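Local coordinates for giardin subunit alpha-1 (Giardia intestinalis, PDB 4EVF), which probably binds acidic phospholipid membranes in a calcium-dependent way, as an annexin, and takes part in parasite attachment and in cytoskeletal disassembly and reassembly, at residues V149-S154 with I175-T180; S154-A159 with A190-A195. All blocks are in the same frame, centred on the assembly; numbering follows the deposited sequence.

Interaction 1. Residues V149-S154 with I175-T180; sequences VSRPGS and IDFFGT
R151 and F177 meet at about a right angle. The CD2 corner of the F177 ring sits over one face of the R151 guanidinium, and NE of R151 lies at the ring edge, 3.4 Å from CD2. The two planes stand 66° apart, so this is an edge against a guanidinium face and not a parallel stack. A bend at chi3 (67°) turns the guanidinium so that one face meets the CD2 edge of the ring. D176 comes to the rim of the same guanidinium, with OD2 near its plane. The direct salt bridge is long, 3.9 Å from NH1 of R151 to OD2 of D176. A water fills in: it donates to D176 OD2 at 2.6 Å and accepts from R151 NH2. The stronger ionic partner of R151 is E158, which pairs with NE. The contact joins the loop between helix 135-145 and helix 155-167 to helix 171-180 of the predicted third annexin repeat. Helices 155-167 and 183-196 also touch F177. A second water donates to V149 O at 2.7 Å and to T180 OG1 at 2.8 Å, and takes a weak bond from R151 NH1. T180 OG1 gives its own proton to D176 O at 2.6 Å, one turn back, which fixes its hydroxyl. Alongside, V149 N donates to T180 O at 2.7 Å, nearly straight at 165°.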
ATOM      1  N   VAL A 149      11.938 -13.099 -11.649  1.00 26.83           N
ATOM      2  CA  VAL A 149      12.798 -14.114 -12.251  1.00 29.80           C
ATOM      3  C   VAL A 149      13.951 -14.404 -11.313  1.00 30.74           C
ATOM      4  O   VAL A 149      14.694 -13.496 -10.927  1.00 26.45           O
ATOM      5  CB  VAL A 149      13.373 -13.628 -13.599  1.00 30.42           C
ATOM      6  CG1 VAL A 149      14.478 -14.558 -14.083  1.00 31.11           C
ATOM      7  CG2 VAL A 149      12.267 -13.497 -14.648  1.00 34.22           C
ATOM      8  N   SER A 150      14.104 -15.666 -10.940  1.00 28.32           N
ATOM      9  CA  SER A 150      15.177 -16.047 -10.045  1.00 27.08           C
ATOM     10  C   SER A 150      16.515 -15.560 -10.574  1.00 27.33           C
ATOM     11  O   SER A 150      16.758 -15.553 -11.783  1.00 24.79           O
ATOM     12  CB  SER A 150      15.212 -17.563  -9.854  1.00 33.29           C
ATOM     13  OG  SER A 150      16.315 -17.922  -9.046  1.00 31.51           O
ATOM     14  N   ARG A 151      17.384 -15.139  -9.667  1.00 28.10           N
ATOM     15  CA  ARG A 151      18.687 -14.625 -10.070  1.00 30.10           C
ATOM     16  C   ARG A 151      19.780 -15.697 -10.106  1.00 34.21           C
ATOM     17  O   ARG A 151      19.806 -16.600  -9.272  1.00 29.37           O
ATOM     18  CB  ARG A 151      19.067 -13.412  -9.222  1.00 29.52           C
ATOM     19  CG  ARG A 151      18.079 -12.282  -9.475  1.00 25.48           C
ATOM     20  CD  ARG A 151      18.614 -10.937  -9.169  1.00 26.47           C
ATOM     21  NE  ARG A 151      19.690 -10.502 -10.054  1.00 28.20           N
ATOM     22  CZ  ARG A 151      19.523  -9.878 -11.220  1.00 25.41           C
ATOM     23  NH1 ARG A 151      18.312  -9.654 -11.709  1.00 24.32           N
ATOM     24  NH2 ARG A 151      20.583  -9.498 -11.912  1.00 25.78           N
ATOM     25  N   PRO A 152      20.684 -15.588 -11.095  1.00 36.82           N
ATOM     26  CA  PRO A 152      21.717 -16.580 -11.416  1.00 36.16           C
ATOM     27  C   PRO A 152      22.584 -16.985 -10.222  1.00 38.43           C
ATOM     28  O   PRO A 152      22.710 -18.178  -9.943  1.00 39.26           O
ATOM     29  CB  PRO A 152      22.575 -15.865 -12.470  1.00 33.91           C
ATOM     30  CG  PRO A 152      22.258 -14.401 -12.316  1.00 37.72           C
ATOM     31  CD  PRO A 152      20.812 -14.379 -11.928  1.00 31.53           C
ATOM     32  N   GLY A 153      23.165 -16.014  -9.526  1.00 36.87           N
ATOM     33  CA  GLY A 153      24.157 -16.328  -8.515  1.00 36.49           C
ATOM     34  C   GLY A 153      23.669 -16.493  -7.091  1.00 35.65           C
ATOM     35  O   GLY A 153      22.465 -16.517  -6.823  1.00 34.26           O
ATOM     36  N   SER A 154      24.629 -16.619  -6.176  1.00 33.30           N
ATOM     37  CA  SER A 154      24.367 -16.637  -4.745  1.00 33.23           C
ATOM     38  C   SER A 154      24.086 -15.213  -4.273  1.00 31.58           C
ATOM     39  O   SER A 154      24.317 -14.267  -5.019  1.00 28.76           O
ATOM     40  CB  SER A 154      25.604 -17.137  -4.026  1.00 31.89           C
ATOM     41  OG  SER A 154      26.657 -16.210  -4.219  1.00 29.72           O
ATOM     42  N   ILE A 175      17.242  -1.044 -12.800  1.00 18.31           N
ATOM     43  CA  ILE A 175      15.818  -1.081 -13.105  1.00 19.41           C
ATOM     44  C   ILE A 175      15.361  -2.530 -13.261  1.00 22.06           C
ATOM     45  O   ILE A 175      14.323  -2.935 -12.741  1.00 19.51           O
ATOM     46  CB  ILE A 175      15.508  -0.264 -14.374  1.00 19.95           C
ATOM     47  CG1 ILE A 175      15.757   1.228 -14.116  1.00 19.14           C
ATOM     48  CG2 ILE A 175      14.081  -0.475 -14.823  1.00 23.59           C
ATOM     49  CD1 ILE A 175      15.899   2.055 -15.385  1.00 24.54           C
ATOM     50  N   ASP A 176      16.154  -3.310 -13.978  1.00 21.18           N
ATOM     51  CA  ASP A 176      15.847  -4.715 -14.188  1.00 24.07           C
ATOM     52  C   ASP A 176      15.954  -5.489 -12.876  1.00 21.23           C
ATOM     53  O   ASP A 176      15.124  -6.333 -12.589  1.00 18.24           O
ATOM     54  CB  ASP A 176      16.793  -5.310 -15.231  1.00 23.46           C
ATOM     55  CG  ASP A 176      16.567  -6.785 -15.430  1.00 26.14           C
ATOM     56  OD1 ASP A 176      15.649  -7.132 -16.201  1.00 30.05           O
ATOM     57  OD2 ASP A 176      17.295  -7.590 -14.806  1.00 30.75           O
ATOM     58  N   PHE A 177      16.974  -5.197 -12.073  1.00 18.43           N
ATOM     59  CA  PHE A 177      17.136  -5.906 -10.810  1.00 20.47           C
ATOM     60  C   PHE A 177      15.966  -5.680  -9.853  1.00 20.86           C
ATOM     61  O   PHE A 177      15.330  -6.625  -9.398  1.00 16.26           O
ATOM     62  CB  PHE A 177      18.443  -5.527 -10.107  1.00 19.61           C
ATOM     63  CG  PHE A 177      18.590  -6.153  -8.753  1.00 19.70           C
ATOM     64  CD1 PHE A 177      18.125  -5.499  -7.619  1.00 18.69           C
ATOM     65  CD2 PHE A 177      19.153  -7.415  -8.615  1.00 17.57           C
ATOM     66  CE1 PHE A 177      18.243  -6.086  -6.372  1.00 21.44           C
ATOM     67  CE2 PHE A 177      19.287  -7.989  -7.380  1.00 17.74           C
ATOM     68  CZ  PHE A 177      18.827  -7.340  -6.254  1.00 17.79           C
ATOM     69  N   PHE A 178      15.689  -4.422  -9.531  1.00 20.39           N
ATOM     70  CA  PHE A 178      14.592  -4.126  -8.619  1.00 19.95           C
ATOM     71  C   PHE A 178      13.229  -4.516  -9.208  1.00 17.17           C
ATOM     72  O   PHE A 178      12.320  -4.897  -8.474  1.00 16.07           O
ATOM     73  CB  PHE A 178      14.645  -2.661  -8.165  1.00 16.50           C
ATOM     74  CG  PHE A 178      15.731  -2.397  -7.167  1.00 16.02           C
ATOM     75  CD1 PHE A 178      15.515  -2.640  -5.822  1.00 18.76           C
ATOM     76  CD2 PHE A 178      16.977  -1.949  -7.573  1.00 15.75           C
ATOM     77  CE1 PHE A 178      16.518  -2.425  -4.892  1.00 20.09           C
ATOM     78  CE2 PHE A 178      17.983  -1.744  -6.660  1.00 17.89           C
ATOM     79  CZ  PHE A 178      17.753  -1.973  -5.312  1.00 20.81           C
ATOM     80  N   GLY A 179      13.104  -4.457 -10.531  1.00 18.65           N
ATOM     81  CA  GLY A 179      11.857  -4.821 -11.181  1.00 17.05           C
ATOM     82  C   GLY A 179      11.566  -6.310 -11.340  1.00 21.23           C
ATOM     83  O   GLY A 179      10.412  -6.685 -11.588  1.00 21.40           O
ATOM     84  N   THR A 180      12.583  -7.166 -11.192  1.00 20.72           N
ATOM     85  CA  THR A 180      12.395  -8.605 -11.444  1.00 22.46           C
ATOM     86  C   THR A 180      12.915  -9.560 -10.361  1.00 24.12           C
ATOM     87  O   THR A 180      12.668 -10.773 -10.423  1.00 21.74           O
ATOM     88  CB  THR A 180      13.023  -9.045 -12.806  1.00 24.43           C
ATOM     89  OG1 THR A 180      14.444  -8.876 -12.767  1.00 19.04           O
ATOM     90  CG2 THR A 180      12.447  -8.246 -13.977  1.00 25.34           C
TER
HETATM   91  O   HOH W   1      15.705 -11.154 -11.773  1.00 20.56           O
HETATM   92  O   HOH W   2      19.521  -6.958 -13.541  1.00 26.14           O

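Interaction 2. Residues S154-A159 with A190-A195; sequences SPEDEA and AEAFKA
P155 O accepts the backbone hydrogen bond of A159 N at 3.0 Å, and the methyl of A192 closes on the same oxygen from the other helix, 3.7 Å from CB to O. A192 CB points into the first turn of helix 155-167. There it also meets the methyl of A159, with 4.0 Å between the two CB atoms. CG of E156 reaches the rim of this patch, and CB of P155, in the same first turn, lies at its edge. A159 CB packs beside F193 as well, 4.0 Å from its CB. The F193 ring starts anti to its own backbone N (chi1 -163°) and runs along A159. Its CD2 comes within 3.5 Å of A159 O, at an oblique tilt. L162, D163 and F166 carry this cover further along helix 155-167, and I201 of helix 201-208 also touches the ring. The two short segments cross at -65°, with axes only 8.0 Å apart. Both helices fall in the predicted third annexin repeat, an all-helical bundle. S154 is the N-cap of helix 155-167: its OG accepts from D157 N at 3.2 Å. The bend of E156 at chi2 (77°) brings OE1 back toward S154 OG, which makes a weak bond to it. No polar bond joins the two segments. Between them there is van der Waals packing of alanine methyls, the F193 ring and backbone atoms, including the carbonyl oxygens of P155 and A159, and the small alanines let the backbones come close.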
ATOM      1  N   SER A 154      24.629 -16.619  -6.176  1.00 33.30           N
ATOM      2  CA  SER A 154      24.367 -16.637  -4.745  1.00 33.23           C
ATOM      3  C   SER A 154      24.086 -15.213  -4.273  1.00 31.58           C
ATOM      4  O   SER A 154      24.317 -14.267  -5.019  1.00 28.76           O
ATOM      5  CB  SER A 154      25.604 -17.137  -4.026  1.00 31.89           C
ATOM      6  OG  SER A 154      26.657 -16.210  -4.219  1.00 29.72           O
ATOM      7  N   PRO A 155      23.593 -15.060  -3.032  1.00 29.75           N
ATOM      8  CA  PRO A 155      23.348 -13.746  -2.418  1.00 25.37           C
ATOM      9  C   PRO A 155      24.574 -12.814  -2.404  1.00 30.44           C
ATOM     10  O   PRO A 155      24.429 -11.611  -2.643  1.00 25.46           O
ATOM     11  CB  PRO A 155      22.939 -14.105  -0.990  1.00 24.36           C
ATOM     12  CG  PRO A 155      22.290 -15.450  -1.126  1.00 27.83           C
ATOM     13  CD  PRO A 155      23.031 -16.159  -2.226  1.00 27.77           C
ATOM     14  N   GLU A 156      25.754 -13.365  -2.132  1.00 30.17           N
ATOM     15  CA  GLU A 156      26.994 -12.588  -2.083  1.00 30.18           C
ATOM     16  C   GLU A 156      27.489 -12.167  -3.463  1.00 30.92           C
ATOM     17  O   GLU A 156      28.031 -11.072  -3.635  1.00 26.99           O
ATOM     18  CB  GLU A 156      28.086 -13.385  -1.371  1.00 32.81           C
ATOM     19  CG  GLU A 156      27.700 -13.860   0.020  1.00 35.49           C
ATOM     20  CD  GLU A 156      26.765 -15.067   0.014  1.00 35.50           C
ATOM     21  OE1 GLU A 156      26.633 -15.736  -1.038  1.00 36.31           O
ATOM     22  OE2 GLU A 156      26.151 -15.339   1.067  1.00 35.28           O
ATOM     23  N   ASP A 157      27.325 -13.046  -4.445  1.00 29.27           N
ATOM     24  CA  ASP A 157      27.733 -12.728  -5.807  1.00 31.26           C
ATOM     25  C   ASP A 157      26.789 -11.681  -6.381  1.00 27.75           C
ATOM     26  O   ASP A 157      27.196 -10.775  -7.110  1.00 25.53           O
ATOM     27  CB  ASP A 157      27.731 -13.986  -6.684  1.00 30.59           C
ATOM     28  CG  ASP A 157      28.897 -14.921  -6.375  1.00 35.33           C
ATOM     29  OD1 ASP A 157      29.888 -14.478  -5.745  1.00 33.46           O
ATOM     30  OD2 ASP A 157      28.824 -16.102  -6.774  1.00 39.30           O
ATOM     31  N   GLU A 158      25.518 -11.812  -6.024  1.00 27.22           N
ATOM     32  CA  GLU A 158      24.484 -10.931  -6.529  1.00 28.81           C
ATOM     33  C   GLU A 158      24.636  -9.535  -5.924  1.00 28.59           C
ATOM     34  O   GLU A 158      24.446  -8.526  -6.610  1.00 25.09           O
ATOM     35  CB  GLU A 158      23.107 -11.523  -6.215  1.00 34.07           C
ATOM     36  CG  GLU A 158      22.034 -11.206  -7.247  1.00 35.06           C
ATOM     37  CD  GLU A 158      22.351 -11.744  -8.625  1.00 32.84           C
ATOM     38  OE1 GLU A 158      22.716 -12.927  -8.753  1.00 34.67           O
ATOM     39  OE2 GLU A 158      22.226 -10.970  -9.590  1.00 34.50           O
ATOM     40  N   ALA A 159      24.987  -9.486  -4.642  1.00 26.12           N
ATOM     41  CA  ALA A 159      25.238  -8.216  -3.977  1.00 27.22           C
ATOM     42  C   ALA A 159      26.444  -7.495  -4.593  1.00 28.28           C
ATOM     43  O   ALA A 159      26.428  -6.274  -4.745  1.00 28.38           O
ATOM     44  CB  ALA A 159      25.435  -8.422  -2.490  1.00 26.10           C
ATOM     45  N   ALA A 190      20.285  -8.182   0.253  1.00 23.04           N
ATOM     46  CA  ALA A 190      20.431  -6.913   0.971  1.00 25.48           C
ATOM     47  C   ALA A 190      21.333  -7.092   2.177  1.00 27.36           C
ATOM     48  O   ALA A 190      22.107  -6.201   2.521  1.00 23.11           O
ATOM     49  CB  ALA A 190      19.079  -6.370   1.401  1.00 20.96           C
ATOM     50  N   GLU A 191      21.225  -8.249   2.826  1.00 25.90           N
ATOM     51  CA  GLU A 191      22.063  -8.538   3.974  1.00 25.75           C
ATOM     52  C   GLU A 191      23.520  -8.722   3.568  1.00 28.18           C
ATOM     53  O   GLU A 191      24.435  -8.233   4.241  1.00 25.99           O
ATOM     54  CB  GLU A 191      21.556  -9.781   4.704  1.00 30.00           C
ATOM     55  CG  GLU A 191      21.419  -9.577   6.198  1.00 38.54           C
ATOM     56  CD  GLU A 191      20.109 -10.116   6.729  1.00 47.79           C
ATOM     57  OE1 GLU A 191      19.833 -11.321   6.521  1.00 47.97           O
ATOM     58  OE2 GLU A 191      19.351  -9.328   7.342  1.00 46.77           O
ATOM     59  N   ALA A 192      23.740  -9.439   2.470  1.00 26.37           N
ATOM     60  CA  ALA A 192      25.095  -9.657   1.992  1.00 26.33           C
ATOM     61  C   ALA A 192      25.694  -8.323   1.557  1.00 27.99           C
ATOM     62  O   ALA A 192      26.857  -8.030   1.843  1.00 26.32           O
ATOM     63  CB  ALA A 192      25.107 -10.663   0.850  1.00 25.17           C
ATOM     64  N   PHE A 193      24.880  -7.511   0.885  1.00 25.72           N
ATOM     65  CA  PHE A 193      25.296  -6.182   0.433  1.00 24.75           C
ATOM     66  C   PHE A 193      25.838  -5.353   1.593  1.00 24.41           C
ATOM     67  O   PHE A 193      26.994  -4.937   1.601  1.00 25.18           O
ATOM     68  CB  PHE A 193      24.100  -5.459  -0.176  1.00 23.24           C
ATOM     69  CG  PHE A 193      24.470  -4.281  -1.026  1.00 22.63           C
ATOM     70  CD1 PHE A 193      24.679  -3.035  -0.455  1.00 23.76           C
ATOM     71  CD2 PHE A 193      24.587  -4.417  -2.402  1.00 23.16           C
ATOM     72  CE1 PHE A 193      25.007  -1.950  -1.243  1.00 24.18           C
ATOM     73  CE2 PHE A 193      24.913  -3.338  -3.194  1.00 25.02           C
ATOM     74  CZ  PHE A 193      25.127  -2.106  -2.616  1.00 26.25           C
ATOM     75  N   LYS A 194      24.964  -5.115   2.563  1.00 25.36           N
ATOM     76  CA  LYS A 194      25.308  -4.457   3.816  1.00 26.97           C
ATOM     77  C   LYS A 194      26.584  -5.017   4.445  1.00 31.13           C
ATOM     78  O   LYS A 194      27.493  -4.262   4.799  1.00 30.48           O
ATOM     79  CB  LYS A 194      24.120  -4.558   4.786  1.00 30.71           C
ATOM     80  CG  LYS A 194      24.449  -4.425   6.275  1.00 40.18           C
ATOM     81  CD  LYS A 194      24.833  -5.770   6.924  1.00 36.71           C
ATOM     82  CE  LYS A 194      23.676  -6.772   6.929  1.00 37.77           C
ATOM     83  NZ  LYS A 194      24.118  -8.163   7.288  1.00 30.63           N
ATOM     84  N   ALA A 195      26.660  -6.339   4.579  1.00 31.01           N
ATOM     85  CA  ALA A 195      27.806  -6.950   5.253  1.00 31.66           C
ATOM     86  C   ALA A 195      29.131  -6.730   4.528  1.00 29.48           C
ATOM     87  O   ALA A 195      30.167  -6.556   5.167  1.00 31.46           O
ATOM     88  CB  ALA A 195      27.566  -8.444   5.498  1.00 33.28           C
TER

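How the interactions relate
The chain leaves helix 135-145 and enters the loop that holds V149-S154. S154 ends that loop as the N-cap of helix 155-167 and belongs to both interactions. Interaction 1 closes a loop of 20 residues when helix 171-180 returns to V149-S154. Interaction 2 closes a loop of 30 residues when helix 183-196 reaches S154-A159. The segments alternate along the chain, so the two closures cross. Their centres are about 13 Å apart. E158, in the first segment of interaction 2, connects them as a partner of the loop of interaction 1; its OE1 also probably accepts from G153 N. Together they tie the entry loop and helices 155-167, 171-180 and 183-196 into one bundle.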